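Local coordinates for protein agarase (Pseudoalteromonas fuliginea, PDB 6XJ9) that probably hydrolyses agarose, as a glycoside hydrolase of family 50 from a marine bacterium, at residues T487-V490 with V491-V495; A604-D607 with K608-N612. One frame throughout, in Å; residues are numbered along the deposited sequence.

Interaction 1 comes first along the chain, on the last turns of helix 478-495; interaction 2 follows at the end of helix 584-609, where the chain runs out into a loop. Their centres lie 10 Å apart, on the same side of the chain's centre, and the two helix ends pack directly on one another. Val488 CG2 meets Ala605 CB at 3.6 Å, Ser489 OG lies 3.7 Å from Tyr609 CE1, and Ala492 CB approaches Tyr609 O at 3.7 Å. Interactions 1 and 2 are each local to one helix; the packing between them joins two helices far apart in sequence, consistent with the outer helical layer of the (beta/alpha)8 barrel expected for this glycoside hydrolase family.

Interaction 1 (T487-V490 with V491-V495)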
ATOM      1  N   THR A 487      39.938   4.844 -20.993  1.00 22.66           N
ATOM      2  CA  THR A 487      38.637   4.868 -20.339  1.00 20.82           C
ATOM      3  C   THR A 487      38.821   4.898 -18.820  1.00 20.32           C
ATOM      4  O   THR A 487      38.198   5.696 -18.117  1.00 19.48           O
ATOM      5  CB  THR A 487      37.789   3.661 -20.765  1.00 21.08           C
ATOM      6  OG1 THR A 487      37.688   3.716 -22.185  1.00 20.66           O
ATOM      7  CG2 THR A 487      36.407   3.635 -20.145  1.00 20.66           C
ATOM      8  N   VAL A 488      39.672   4.014 -18.296  1.00 20.31           N
ATOM      9  CA  VAL A 488      39.739   3.891 -16.844  1.00 20.15           C
ATOM     10  C   VAL A 488      40.388   5.146 -16.262  1.00 20.69           C
ATOM     11  O   VAL A 488      40.011   5.604 -15.179  1.00 20.71           O
ATOM     12  CB  VAL A 488      40.421   2.584 -16.395  1.00 20.27           C
ATOM     13  CG1 VAL A 488      40.661   2.572 -14.885  1.00 20.55           C
ATOM     14  CG2 VAL A 488      39.580   1.378 -16.795  1.00 20.87           C
ATOM     15  N   SER A 489      41.348   5.703 -17.008  1.00 21.23           N
ATOM     16  CA  SER A 489      41.989   6.963 -16.657  1.00 22.69           C
ATOM     17  C   SER A 489      40.966   8.087 -16.481  1.00 22.41           C
ATOM     18  O   SER A 489      41.059   8.874 -15.544  1.00 24.52           O
ATOM     19  CB  SER A 489      43.036   7.339 -17.675  1.00 23.37           C
ATOM     20  OG  SER A 489      43.760   8.463 -17.200  1.00 25.30           O
ATOM     21  N   VAL A 490      39.982   8.162 -17.381  1.00 22.19           N
ATOM     22  CA  VAL A 490      38.957   9.189 -17.276  1.00 21.83           C
ATOM     23  C   VAL A 490      38.178   8.998 -15.977  1.00 20.18           C
ATOM     24  O   VAL A 490      37.911   9.962 -15.268  1.00 22.17           O
ATOM     25  CB  VAL A 490      38.010   9.204 -18.493  1.00 21.48           C
ATOM     26  CG1 VAL A 490      36.761  10.022 -18.207  1.00 21.96           C
ATOM     27  CG2 VAL A 490      38.698   9.740 -19.738  1.00 24.80           C
ATOM     28  N   VAL A 491      37.783   7.755 -15.691  1.00 18.24           N
ATOM     29  CA  VAL A 491      37.082   7.464 -14.448  1.00 17.06           C
ATOM     30  C   VAL A 491      37.930   7.935 -13.268  1.00 16.38           C
ATOM     31  O   VAL A 491      37.408   8.571 -12.356  1.00 15.12           O
ATOM     32  CB  VAL A 491      36.714   5.970 -14.328  1.00 16.17           C
ATOM     33  CG1 VAL A 491      36.014   5.663 -13.014  1.00 14.63           C
ATOM     34  CG2 VAL A 491      35.851   5.526 -15.496  1.00 15.17           C
ATOM     35  N   ALA A 492      39.233   7.621 -13.294  1.00 16.07           N
ATOM     36  CA  ALA A 492      40.128   7.965 -12.193  1.00 17.82           C
ATOM     37  C   ALA A 492      40.102   9.469 -11.914  1.00 19.01           C
ATOM     38  O   ALA A 492      40.148   9.881 -10.766  1.00 21.36           O
ATOM     39  CB  ALA A 492      41.540   7.507 -12.496  1.00 16.44           C
ATOM     40  N   LYS A 493      40.019  10.282 -12.970  1.00 20.51           N
ATOM     41  CA  LYS A 493      40.011  11.728 -12.808  1.00 23.56           C
ATOM     42  C   LYS A 493      38.666  12.231 -12.284  1.00 22.73           C
ATOM     43  O   LYS A 493      38.594  13.329 -11.741  1.00 22.26           O
ATOM     44  CB  LYS A 493      40.399  12.406 -14.124  1.00 25.74           C
ATOM     45  CG  LYS A 493      41.891  12.395 -14.404  1.00 29.15           C
ATOM     46  CD  LYS A 493      42.211  12.486 -15.871  1.00 31.49           C
ATOM     47  CE  LYS A 493      43.663  12.165 -16.154  1.00 31.90           C
ATOM     48  NZ  LYS A 493      44.564  13.123 -15.476  1.00 38.42           N
ATOM     49  N   GLU A 494      37.600  11.434 -12.436  1.00 21.49           N
ATOM     50  CA  GLU A 494      36.305  11.837 -11.912  1.00 21.97           C
ATOM     51  C   GLU A 494      36.220  11.497 -10.433  1.00 21.02           C
ATOM     52  O   GLU A 494      35.593  12.233  -9.683  1.00 21.94           O
ATOM     53  CB  GLU A 494      35.151  11.085 -12.576  1.00 24.04           C
ATOM     54  CG  GLU A 494      35.067  11.287 -14.072  1.00 25.64           C
ATOM     55  CD  GLU A 494      33.936  10.484 -14.676  1.00 28.94           C
ATOM     56  OE1 GLU A 494      33.897   9.250 -14.465  1.00 31.84           O
ATOM     57  OE2 GLU A 494      33.097  11.091 -15.326  1.00 32.23           O
ATOM     58  N   VAL A 495      36.840  10.371 -10.044  1.00 22.06           N
ATOM     59  CA  VAL A 495      36.679   9.794  -8.716  1.00 21.58           C
ATOM     60  C   VAL A 495      37.696  10.440  -7.769  1.00 23.36           C
ATOM     61  O   VAL A 495      37.423  10.590  -6.580  1.00 24.92           O
ATOM     62  CB  VAL A 495      36.796   8.254  -8.734  1.00 21.49           C
ATOM     63  CG1 VAL A 495      37.050   7.681  -7.346  1.00 20.30           C
ATOM     64  CG2 VAL A 495      35.568   7.584  -9.357  1.00 20.79           C
TER
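The flat groups between Thr487-Val490 and Val491-Val495 are the peptide carbonyls of a helix and the carboxylate of Glu494; no ring takes part. Val491 N lies in the carbonyl plane of Thr487 and bonds its oxygen, while Ala492 N reaches Val488 O from 16° off the plane of the Val488 carbonyl, the shortest of these bonds at 2.9 Å. Lys493 N approaches Ser489 O with a tilt of 22° and gives a second, weak bond to Val490 O. Glu494 N gives Val490 O another weak bond, but also bonds Val491 O, which takes Val495 N as well. Side chains lie close against these carbonyls. Val491 sets CB 3.4 Å from Val488 O and reaches back with its CG2 branch to 3.5 Å from Thr487 O. The methyl of Ala492 comes up beside Ser489 O, CB to O 3.4 Å. In Glu494, CG stands beside its own backbone N (chi1 -60°), which brings this methylene within 3.4 Å of Val490 O; the carboxylate lies farther off. Lys493 runs its aliphatic chain past Ser489, CE passing 3.8 Å from Ser489 OG, before a bend at the last torsion leads the amine away. Thr487 turns its hydroxyl to the previous turn, bonded to Arg483 O. Val488, Val491 and Val495 form the buried side of this helix. Val488 meets Met606 of helix 584-609 and Ile506 of strand 501-506; Val491 packs on Val504 of that strand and Ala451 of strand 449-453, and Val495 on Tyr449 and Ala501, so the helix end packs against both strands.

Interaction 2 (A604-D607 with K608-N612); sequences AAMD and KYLPN
Tyr609 N and Leu610 N complete the last regular turn by bonding to Ala605 O (3.1 Å) and Met606 O (2.9 Å), whereas Lys608 N divides itself between two weak bonds, to Ala604 O and Ala605 O. Met606 doubles back on Leu610: bends at chi2 (-71°) and chi3 (-60°) bring its thioether end round to the leucine, CE resting 3.9 Å from Leu610 CB while SD lies 4.2 Å from Leu610 CD1. The two side chains cross obliquely. With only an alanine methyl at Met606, Leu610 would probably lose the thioether packed on its CB and CD1, and a gap would open beside it. The arrangement is a helix C-terminus closed by proline: Leu610 is the first residue to leave helical angles, and Pro611 has no N-H to continue the pattern. Its ring instead lies near the last turn, with Pro611 CB 3.4 Å from Asp607 O. On another side Tyr609 sends CD2 obliquely to 3.4 Å from Ala605 O. Lys608 extends along this ring, CG anti to its own nitrogen (chi1 180°) and 3.8 Å above the centre of one face, and a bend at the tip lets NZ make a weak bond to the Tyr609 hydroxyl. Beyond the turn, Asn612 OD1 accepts a weak bond from Asn497 ND2, just after helix 478-495.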
ATOM      1  N   ALA A 604      43.887  -4.804 -15.504  1.00 18.15           N
ATOM      2  CA  ALA A 604      45.180  -4.127 -15.477  1.00 18.64           C
ATOM      3  C   ALA A 604      44.997  -2.613 -15.570  1.00 19.08           C
ATOM      4  O   ALA A 604      45.781  -1.866 -14.991  1.00 20.49           O
ATOM      5  CB  ALA A 604      46.097  -4.626 -16.569  1.00 19.23           C
ATOM      6  N   ALA A 605      43.984  -2.153 -16.314  1.00 18.51           N
ATOM      7  CA  ALA A 605      43.703  -0.723 -16.354  1.00 18.31           C
ATOM      8  C   ALA A 605      43.300  -0.212 -14.968  1.00 17.73           C
ATOM      9  O   ALA A 605      43.806   0.809 -14.477  1.00 17.62           O
ATOM     10  CB  ALA A 605      42.666  -0.421 -17.417  1.00 18.38           C
ATOM     11  N   MET A 606      42.372  -0.937 -14.336  1.00 17.51           N
ATOM     12  CA  MET A 606      41.927  -0.617 -12.993  1.00 17.91           C
ATOM     13  C   MET A 606      43.112  -0.634 -12.015  1.00 18.04           C
ATOM     14  O   MET A 606      43.199   0.212 -11.138  1.00 16.73           O
ATOM     15  CB  MET A 606      40.835  -1.595 -12.548  1.00 18.65           C
ATOM     16  CG  MET A 606      39.477  -1.262 -13.153  1.00 17.21           C
ATOM     17  SD  MET A 606      38.785   0.243 -12.432  1.00 19.83           S
ATOM     18  CE  MET A 606      38.677  -0.216 -10.699  1.00 17.82           C
ATOM     19  N   ASP A 607      44.037  -1.585 -12.192  1.00 19.65           N
ATOM     20  CA  ASP A 607      45.211  -1.712 -11.342  1.00 19.83           C
ATOM     21  C   ASP A 607      46.133  -0.500 -11.500  1.00 19.76           C
ATOM     22  O   ASP A 607      46.877  -0.148 -10.580  1.00 18.18           O
ATOM     23  CB  ASP A 607      45.958  -3.013 -11.631  1.00 21.48           C
ATOM     24  CG  ASP A 607      45.386  -4.246 -10.949  1.00 22.71           C
ATOM     25  OD1 ASP A 607      44.448  -4.103 -10.146  1.00 25.18           O
ATOM     26  OD2 ASP A 607      45.878  -5.347 -11.243  1.00 24.14           O
ATOM     27  N   LYS A 608      46.130   0.119 -12.687  1.00 20.63           N
ATOM     28  CA  LYS A 608      47.012   1.259 -12.894  1.00 21.19           C
ATOM     29  C   LYS A 608      46.409   2.527 -12.273  1.00 21.08           C
ATOM     30  O   LYS A 608      47.079   3.233 -11.513  1.00 20.27           O
ATOM     31  CB  LYS A 608      47.396   1.411 -14.367  1.00 22.34           C
ATOM     32  CG  LYS A 608      48.314   2.593 -14.676  1.00 24.88           C
ATOM     33  CD  LYS A 608      49.003   2.516 -16.033  1.00 27.51           C
ATOM     34  CE  LYS A 608      50.147   3.507 -16.161  1.00 29.25           C
ATOM     35  NZ  LYS A 608      49.657   4.903 -16.079  1.00 34.88           N
ATOM     36  N   TYR A 609      45.123   2.769 -12.543  1.00 18.99           N
ATOM     37  CA  TYR A 609      44.544   4.095 -12.381  1.00 20.57           C
ATOM     38  C   TYR A 609      43.699   4.174 -11.117  1.00 19.02           C
ATOM     39  O   TYR A 609      43.666   5.218 -10.460  1.00 18.93           O
ATOM     40  CB  TYR A 609      43.771   4.520 -13.638  1.00 20.75           C
ATOM     41  CG  TYR A 609      44.662   4.712 -14.839  1.00 22.69           C
ATOM     42  CD1 TYR A 609      45.490   5.824 -14.949  1.00 24.38           C
ATOM     43  CD2 TYR A 609      44.710   3.767 -15.848  1.00 23.91           C
ATOM     44  CE1 TYR A 609      46.324   5.995 -16.043  1.00 24.63           C
ATOM     45  CE2 TYR A 609      45.550   3.913 -16.938  1.00 25.11           C
ATOM     46  CZ  TYR A 609      46.350   5.036 -17.043  1.00 25.01           C
ATOM     47  OH  TYR A 609      47.162   5.170 -18.132  1.00 23.66           O
ATOM     48  N   LEU A 610      43.041   3.059 -10.773  1.00 17.71           N
ATOM     49  CA  LEU A 610      42.169   3.036  -9.608  1.00 19.05           C
ATOM     50  C   LEU A 610      42.533   1.852  -8.714  1.00 20.33           C
ATOM     51  O   LEU A 610      41.668   1.057  -8.336  1.00 19.83           O
ATOM     52  CB  LEU A 610      40.713   3.006 -10.090  1.00 18.50           C
ATOM     53  CG  LEU A 610      40.162   4.380 -10.458  1.00 18.74           C
ATOM     54  CD1 LEU A 610      39.281   4.311 -11.697  1.00 19.35           C
ATOM     55  CD2 LEU A 610      39.403   4.983  -9.290  1.00 19.08           C
ATOM     56  N   PRO A 611      43.840   1.700  -8.375  1.00 20.57           N
ATOM     57  CA  PRO A 611      44.343   0.517  -7.673  1.00 19.84           C
ATOM     58  C   PRO A 611      43.712   0.283  -6.311  1.00 19.38           C
ATOM     59  O   PRO A 611      43.665  -0.857  -5.869  1.00 18.94           O
ATOM     60  CB  PRO A 611      45.841   0.815  -7.479  1.00 20.71           C
ATOM     61  CG  PRO A 611      45.926   2.327  -7.570  1.00 20.25           C
ATOM     62  CD  PRO A 611      44.917   2.666  -8.651  1.00 19.31           C
ATOM     63  N   ASN A 612      43.202   1.353  -5.677  1.00 18.62           N
ATOM     64  CA  ASN A 612      42.711   1.246  -4.313  1.00 19.67           C
ATOM     65  C   ASN A 612      41.236   0.846  -4.305  1.00 20.34           C
ATOM     66  O   ASN A 612      40.676   0.613  -3.240  1.00 19.15           O
ATOM     67  CB  ASN A 612      42.932   2.521  -3.486  1.00 20.27           C
ATOM     68  CG  ASN A 612      44.378   2.984  -3.439  1.00 20.70           C
ATOM     69  OD1 ASN A 612      44.662   4.180  -3.556  1.00 21.31           O
ATOM     70  ND2 ASN A 612      45.295   2.045  -3.302  1.00 18.74           N
TER